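Local coordinates for protein transcriptional regulator, IclR family (Ruegeria sp. TM1040, PDB 3R4K) that is a putative IclR-family transcriptional regulator that probably binds DNA through a helix-turn-helix domain and responds to an effector through its C-terminal domain, at residues N119-V123 with A217-R222; A137-A141 with S198-P202; R162-T166 with I189-A194. One frame throughout, in Å; residues are numbered along the deposited sequence.

Contact 1. Residues N119-V123 with A217-R222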
loop_
_atom_site.group_PDB
_atom_site.type_symbol
_atom_site.label_atom_id
_atom_site.label_comp_id
_atom_site.label_asym_id
_atom_site.label_seq_id
_atom_site.Cartn_x
_atom_site.Cartn_y
_atom_site.Cartn_z
ATOM N N ASN A 119 22.681 26.478 -12.870
ATOM C CA ASN A 119 22.512 27.942 -12.856
ATOM C C ASN A 119 22.519 28.506 -11.454
ATOM O O ASN A 119 21.938 27.895 -10.569
ATOM C CB ASN A 119 21.223 28.339 -13.566
ATOM C CG ASN A 119 21.101 27.746 -14.945
ATOM O OD1 ASN A 119 20.516 26.676 -15.126
ATOM N ND2 ASN A 119 21.717 28.366 -15.933
ATOM N N ALA A 120 23.144 29.692 -11.260
ATOM C CA ALA A 120 23.218 30.376 -9.963
ATOM C C ALA A 120 21.879 31.011 -9.598
ATOM O O ALA A 120 21.546 31.066 -8.426
ATOM C CB ALA A 120 24.305 31.429 -9.984
ATOM N N THR A 121 21.124 31.499 -10.594
ATOM C CA THR A 121 19.787 32.083 -10.393
ATOM C C THR A 121 18.780 30.946 -10.590
ATOM O O THR A 121 18.748 30.319 -11.661
ATOM C CB THR A 121 19.529 33.291 -11.308
ATOM O OG1 THR A 121 19.542 32.842 -12.661
ATOM C CG2 THR A 121 20.565 34.377 -11.147
ATOM N N LYS A 122 18.042 30.615 -9.521
ATOM C CA LYS A 122 17.108 29.489 -9.493
ATOM C C LYS A 122 15.744 29.890 -8.991
ATOM O O LYS A 122 15.631 30.895 -8.293
ATOM C CB LYS A 122 17.647 28.416 -8.519
ATOM C CG LYS A 122 19.000 27.845 -8.872
ATOM C CD LYS A 122 19.697 27.449 -7.635
ATOM C CE LYS A 122 20.693 26.351 -7.809
ATOM N NZ LYS A 122 22.023 26.835 -8.215
ATOM N N VAL A 123 14.720 29.063 -9.268
ATOM C CA VAL A 123 13.405 29.228 -8.665
ATOM C C VAL A 123 13.535 28.594 -7.270
ATOM O O VAL A 123 13.808 27.392 -7.161
ATOM C CB VAL A 123 12.249 28.628 -9.500
ATOM C CG1 VAL A 123 10.918 28.830 -8.785
ATOM C CG2 VAL A 123 12.205 29.226 -10.897
ATOM N N ALA A 217 10.207 24.018 -12.447
ATOM C CA ALA A 217 9.989 25.471 -12.315
ATOM C C ALA A 217 11.200 26.201 -12.822
ATOM O O ALA A 217 12.317 25.972 -12.350
ATOM C CB ALA A 217 9.710 25.852 -10.872
ATOM N N ALA A 218 11.000 27.063 -13.800
ATOM C CA ALA A 218 12.103 27.799 -14.394
ATOM C C ALA A 218 11.819 29.289 -14.512
ATOM O O ALA A 218 10.662 29.679 -14.655
ATOM C CB ALA A 218 12.381 27.230 -15.770
ATOM N N PRO A 219 12.850 30.154 -14.529
ATOM C CA PRO A 219 12.589 31.571 -14.811
ATOM C C PRO A 219 12.146 31.722 -16.263
ATOM O O PRO A 219 12.650 31.023 -17.154
ATOM C CB PRO A 219 13.952 32.238 -14.582
ATOM C CG PRO A 219 14.811 31.205 -13.953
ATOM C CD PRO A 219 14.298 29.902 -14.408
ATOM N N THR A 220 11.203 32.622 -16.509
ATOM C CA THR A 220 10.716 32.900 -17.855
ATOM C C THR A 220 11.897 33.283 -18.779
ATOM O O THR A 220 11.957 32.796 -19.907
ATOM C CB THR A 220 9.647 33.978 -17.775
ATOM O OG1 THR A 220 8.548 33.432 -17.048
ATOM C CG2 THR A 220 9.164 34.424 -19.133
ATOM N N SER A 221 12.865 34.069 -18.265
ATOM C CA SER A 221 14.062 34.523 -18.990
ATOM C C SER A 221 14.922 33.359 -19.550
ATOM O O SER A 221 15.686 33.574 -20.492
ATOM C CB SER A 221 14.921 35.422 -18.095
ATOM O OG SER A 221 15.517 34.751 -16.991
ATOM N N ARG A 222 14.790 32.143 -18.980
ATOM C CA ARG A 222 15.550 30.963 -19.404
ATOM C C ARG A 222 14.713 29.957 -20.215
ATOM O O ARG A 222 15.215 28.880 -20.572
ATOM C CB ARG A 222 16.152 30.266 -18.184
ATOM C CG ARG A 222 17.473 30.873 -17.776
ATOM C CD ARG A 222 18.439 29.847 -17.215
ATOM N NE ARG A 222 17.905 29.179 -16.023
ATOM C CZ ARG A 222 18.109 29.576 -14.772
ATOM N NH1 ARG A 222 18.838 30.662 -14.522
ATOM N NH2 ARG A 222 17.594 28.890 -13.760
HETATM O O HOH W 1 14.817 26.985 -11.630
#

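Contact 2. Residues A137-A141 with S198-P202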
loop_
_atom_site.group_PDB
_atom_site.type_symbol
_atom_site.label_atom_id
_atom_site.label_comp_id
_atom_site.label_asym_id
_atom_site.label_seq_id
_atom_site.Cartn_x
_atom_site.Cartn_y
_atom_site.Cartn_z
ATOM N N ALA A 137 1.068 24.774 -12.644
ATOM C CA ALA A 137 1.092 23.669 -13.601
ATOM C C ALA A 137 0.790 22.363 -12.845
ATOM O O ALA A 137 0.017 21.542 -13.332
ATOM C CB ALA A 137 2.448 23.600 -14.293
ATOM N N SER A 138 1.356 22.219 -11.615
ATOM C CA SER A 138 1.152 21.070 -10.723
ATOM C C SER A 138 -0.330 20.913 -10.386
ATOM O O SER A 138 -0.864 19.808 -10.512
ATOM C CB SER A 138 1.984 21.205 -9.449
ATOM O OG SER A 138 3.355 21.366 -9.762
ATOM N N GLY A 139 -0.979 22.021 -10.026
ATOM C CA GLY A 139 -2.403 22.061 -9.713
ATOM C C GLY A 139 -3.281 21.669 -10.884
ATOM O O GLY A 139 -4.238 20.904 -10.711
ATOM N N LEU A 140 -2.947 22.165 -12.099
ATOM C CA LEU A 140 -3.691 21.855 -13.329
ATOM C C LEU A 140 -3.515 20.383 -13.705
ATOM O O LEU A 140 -4.489 19.753 -14.122
ATOM C CB LEU A 140 -3.284 22.777 -14.496
ATOM C CG LEU A 140 -3.666 24.254 -14.343
ATOM C CD1 LEU A 140 -2.817 25.135 -15.239
ATOM C CD2 LEU A 140 -5.153 24.489 -14.592
ATOM N N ALA A 141 -2.293 19.834 -13.536
ATOM C CA ALA A 141 -1.978 18.424 -13.804
ATOM C C ALA A 141 -2.830 17.497 -12.906
ATOM O O ALA A 141 -3.347 16.501 -13.395
ATOM C CB ALA A 141 -0.488 18.155 -13.582
ATOM N N SER A 198 6.462 27.104 -15.415
ATOM C CA SER A 198 6.458 25.738 -14.920
ATOM C C SER A 198 5.813 24.739 -15.895
ATOM O O SER A 198 4.920 25.086 -16.670
ATOM C CB SER A 198 5.763 25.646 -13.562
ATOM O OG SER A 198 5.152 26.847 -13.112
ATOM N N HIS A 199 6.314 23.495 -15.850
ATOM C CA HIS A 199 5.870 22.303 -16.575
ATOM C C HIS A 199 5.561 21.239 -15.544
ATOM O O HIS A 199 6.364 21.060 -14.622
ATOM C CB HIS A 199 6.968 21.790 -17.521
ATOM C CG HIS A 199 7.213 22.620 -18.732
ATOM N ND1 HIS A 199 7.961 23.783 -18.669
ATOM C CD2 HIS A 199 6.889 22.375 -20.023
ATOM C CE1 HIS A 199 8.020 24.234 -19.908
ATOM N NE2 HIS A 199 7.387 23.420 -20.756
ATOM N N ALA A 200 4.436 20.521 -15.677
ATOM C CA ALA A 200 4.104 19.472 -14.707
ATOM C C ALA A 200 3.368 18.311 -15.327
ATOM O O ALA A 200 2.608 18.481 -16.280
ATOM C CB ALA A 200 3.286 20.034 -13.560
ATOM N N VAL A 201 3.614 17.123 -14.771
ATOM C CA VAL A 201 2.984 15.860 -15.161
ATOM C C VAL A 201 2.321 15.253 -13.923
ATOM O O VAL A 201 2.865 15.389 -12.821
ATOM C CB VAL A 201 3.959 14.846 -15.848
ATOM C CG1 VAL A 201 4.405 15.343 -17.218
ATOM C CG2 VAL A 201 5.157 14.492 -14.965
ATOM N N PRO A 202 1.170 14.567 -14.056
ATOM C CA PRO A 202 0.570 13.940 -12.870
ATOM C C PRO A 202 1.307 12.654 -12.465
ATOM O O PRO A 202 1.936 11.999 -13.296
ATOM C CB PRO A 202 -0.852 13.641 -13.329
ATOM C CG PRO A 202 -0.709 13.389 -14.809
ATOM C CD PRO A 202 0.386 14.285 -15.281
#

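Contact 3. Residues R162-T166 with I189-A194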
loop_
_atom_site.group_PDB
_atom_site.type_symbol
_atom_site.label_atom_id
_atom_site.label_comp_id
_atom_site.label_asym_id
_atom_site.label_seq_id
_atom_site.Cartn_x
_atom_site.Cartn_y
_atom_site.Cartn_z
ATOM N N ARG A 162 -3.366 35.350 -7.338
ATOM C CA ARG A 162 -2.116 35.529 -6.596
ATOM C C ARG A 162 -1.243 36.582 -7.285
ATOM O O ARG A 162 -0.604 37.397 -6.614
ATOM C CB ARG A 162 -1.378 34.188 -6.489
ATOM C CG ARG A 162 -0.447 34.090 -5.305
ATOM C CD ARG A 162 0.032 32.667 -5.172
ATOM N NE ARG A 162 1.438 32.604 -4.771
ATOM C CZ ARG A 162 1.855 32.267 -3.559
ATOM N NH1 ARG A 162 0.982 31.932 -2.618
ATOM N NH2 ARG A 162 3.150 32.244 -3.280
ATOM N N THR A 163 -1.232 36.549 -8.629
ATOM C CA THR A 163 -0.498 37.463 -9.504
ATOM C C THR A 163 -1.486 38.058 -10.534
ATOM O O THR A 163 -2.571 37.487 -10.710
ATOM C CB THR A 163 0.688 36.727 -10.203
ATOM O OG1 THR A 163 0.198 35.949 -11.292
ATOM C CG2 THR A 163 1.538 35.873 -9.251
ATOM N N PRO A 164 -1.143 39.139 -11.285
ATOM C CA PRO A 164 -2.084 39.641 -12.311
ATOM C C PRO A 164 -2.268 38.674 -13.502
ATOM O O PRO A 164 -3.161 38.880 -14.317
ATOM C CB PRO A 164 -1.442 40.960 -12.773
ATOM C CG PRO A 164 -0.383 41.271 -11.774
ATOM C CD PRO A 164 0.084 39.960 -11.248
ATOM N N GLN A 165 -1.423 37.624 -13.602
ATOM C CA GLN A 165 -1.440 36.629 -14.684
ATOM C C GLN A 165 -2.279 35.385 -14.327
ATOM O O GLN A 165 -2.521 34.569 -15.218
ATOM C CB GLN A 165 -0.002 36.180 -15.055
ATOM C CG GLN A 165 0.915 37.225 -15.689
ATOM C CD GLN A 165 1.045 38.524 -14.939
ATOM O OE1 GLN A 165 1.652 38.598 -13.862
ATOM N NE2 GLN A 165 0.418 39.567 -15.466
ATOM N N THR A 166 -2.709 35.227 -13.041
ATOM C CA THR A 166 -3.490 34.070 -12.571
ATOM C C THR A 166 -4.828 33.974 -13.286
ATOM O O THR A 166 -5.560 34.969 -13.378
ATOM C CB THR A 166 -3.739 34.108 -11.048
ATOM O OG1 THR A 166 -2.571 34.526 -10.347
ATOM C CG2 THR A 166 -4.210 32.767 -10.496
ATOM N N ILE A 189 2.477 29.883 -16.804
ATOM C CA ILE A 189 3.399 31.008 -16.819
ATOM C C ILE A 189 2.877 32.090 -15.879
ATOM O O ILE A 189 1.839 32.702 -16.133
ATOM C CB ILE A 189 3.659 31.538 -18.255
ATOM C CG1 ILE A 189 4.038 30.382 -19.215
ATOM C CG2 ILE A 189 4.746 32.612 -18.241
ATOM C CD1 ILE A 189 3.709 30.615 -20.689
ATOM N N GLY A 190 3.605 32.266 -14.783
ATOM C CA GLY A 190 3.374 33.270 -13.753
ATOM C C GLY A 190 2.004 33.385 -13.109
ATOM O O GLY A 190 1.588 34.502 -12.788
ATOM N N GLY A 191 1.331 32.248 -12.885
ATOM C CA GLY A 191 0.020 32.184 -12.235
ATOM C C GLY A 191 0.098 32.104 -10.718
ATOM O O GLY A 191 -0.852 32.473 -10.024
ATOM N N PHE A 192 1.230 31.585 -10.196
ATOM C CA PHE A 192 1.522 31.440 -8.764
ATOM C C PHE A 192 2.585 32.468 -8.343
ATOM O O PHE A 192 2.454 33.136 -7.313
ATOM C CB PHE A 192 2.006 30.013 -8.471
ATOM C CG PHE A 192 2.081 29.623 -7.012
ATOM C CD1 PHE A 192 0.918 29.362 -6.281
ATOM C CD2 PHE A 192 3.313 29.453 -6.385
ATOM C CE1 PHE A 192 0.987 28.981 -4.939
ATOM C CE2 PHE A 192 3.385 29.056 -5.043
ATOM C CZ PHE A 192 2.222 28.828 -4.327
ATOM N N GLU A 193 3.632 32.589 -9.161
ATOM C CA GLU A 193 4.736 33.521 -8.975
ATOM C C GLU A 193 5.035 34.157 -10.317
ATOM O O GLU A 193 5.170 33.436 -11.318
ATOM C CB GLU A 193 5.984 32.803 -8.412
ATOM C CG GLU A 193 5.832 32.220 -7.012
ATOM C CD GLU A 193 6.015 33.152 -5.827
ATOM O OE1 GLU A 193 6.283 34.361 -6.029
ATOM O OE2 GLU A 193 5.914 32.653 -4.682
ATOM N N ALA A 194 5.123 35.508 -10.347
ATOM C CA ALA A 194 5.433 36.223 -11.584
ATOM C C ALA A 194 6.846 35.861 -12.093
ATOM O O ALA A 194 7.779 35.686 -11.287
ATOM C CB ALA A 194 5.311 37.725 -11.384
#

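Contact 1. Residues N119-V123 with A217-R222
R222 reaches across to T121 and turns both terminal nitrogens to it. T121 O accepts hydrogen bonds from NH1 of R222 at 2.9 Å and from NH2 of R222 at 2.8 Å, so one carbonyl oxygen is gripped by two donors, both in the guanidinium plane. NH1 of R222 is shared, for it also bonds OG1 of T121 at 3.0 Å. The threonine hydroxyl can join in because it is held between the backbone N and the carbonyl carbon (chi1 64°). The flat group is sandwiched as well: P219 lies on one face, and N119 on the other, its CB 3.5 Å from NH1 of R222. Behind this grip the loop is tied to itself, with K122 NZ donating to N119 O at 2.6 Å.

Further along, V123 N reaches A217 O through a water, which accepts from the first and donates to the second, bridging loop and strand, whereas V123 O bonds T97 OG1 directly. Apolar packing fills in beside the water, with V123 CG1 3.8 Å from A217 CB. The loop 119-123, between strands 107-114 and 129-131, is thus fastened to the C-terminal end of strand 210-219, where E96 forms a salt bridge with NH2 of R222 and strands 97-104 and 196-204 flank A217 and A218.

Contact 2. Residues A137-A141 with S198-P202
The methyl group of A200 plugs against the first turn of helix 137-143, and here the contact is tightest: A200 CB lies 3.5 Å from both A137 C and S138 N, with A137 CB 3.7 Å from A200 CB. Small residues on both sides make this possible, and the axes of helix and strand approach to 6.9 Å while running nearly alongside each other, at 27°. S138 turns its hydroxyl anti to the carbonyl carbon (chi1 -56°), which lays OG beside the A200 methyl, 4.0 Å from its CB.

Toward the later residues the fit eases only slightly. A141 CB stands 4.2 Å from A200 CB and 4.3 Å from CD of P202, but A141 O comes to 3.8 Å from P202 CB. The opposite end is the more open one to solvent: S198, partly exposed, offers its CB to A137 CB, and its OG makes a weak hydrogen bond to S188 O. No hydrogen bond crosses between helix and strand, so the joint is purely one of van der Waals packing.

Strand 196-204 runs between strands 186-189 and 210-219 in the antiparallel sheet; helix 137-143 packs on one face of it, while H199 and V201 point away from that helix and pack against helix 225-245.

Contact 3. Residues R162-T166 with I189-A194
The hydroxyl of T163 is gripped from two directions: OG1 donates to G190 O at 2.5 Å, in the carbonyl plane, and accepts from the backbone N of Q165 two residues on. Lodged between the backbone N and the carbonyl carbon (chi1 78°), OG1 serves both its own turn and the facing loop, while CG2 of T163 lies 3.5 Å from F192 O. OG1 of T166 receives the N-H of T163 in a nearly straight bond, 165° at the hydrogen, and sits 2.7 Å from G191 O. Between these hydroxyls, G190 and G191 let the two backbones come close; G190 adopts a positive phi, and CB of Q165 rests 3.2 Å from G190 O.

At the other end R162 lays its guanidinium flat over one face of the F192 ring, planes 2° apart and R162 CZ 3.7 Å from the ring centroid, a cation-pi stack. NE of R162 donates to F192 O at 2.8 Å, and NH2 reaches OE2 of E193, 3.1 Å away, from above the carboxylate plane, completing a salt bridge. An alanine in place of F192 would remove the aromatic platform and is likely to let the guanidinium turn more freely, with its bonds to the backbone oxygen and E193 left to hold it. The ring also leans on E129 and L131 of strand 129-131.

A type I beta turn from T163 to T166, overlapped by an ST turn at T163, is here joined to a glycine-containing connection between strands 186-189 and 196-204: a helix-to-helix loop packed on the connection between two strands at the edge of the sheet in the GAF-like, profilin-like C-terminal domain.

All three contacts belong to the C-terminal domain and are organised around one antiparallel sheet. Contact 2 packs a helix on strand 196-204; contact 1 secures a loop to the end of the adjacent strand 210-219, and contact 3 joins two loops, one of which leads directly into strand 196-204. The centres of contacts 1 and 2 lie about 17 Å apart. Those of contacts 1 and 3 are about 16 Å apart, and those of contacts 2 and 3 about 14 Å. Contacts 1 and 3 meet directly, T220 OG1 packing 4.1 Å from I189 CG2, whereas contacts 2 and 3 are linked through the sequence itself. Along the chain, the residues of contact 1 enclose those of contact 2, which in turn enclose contact 3.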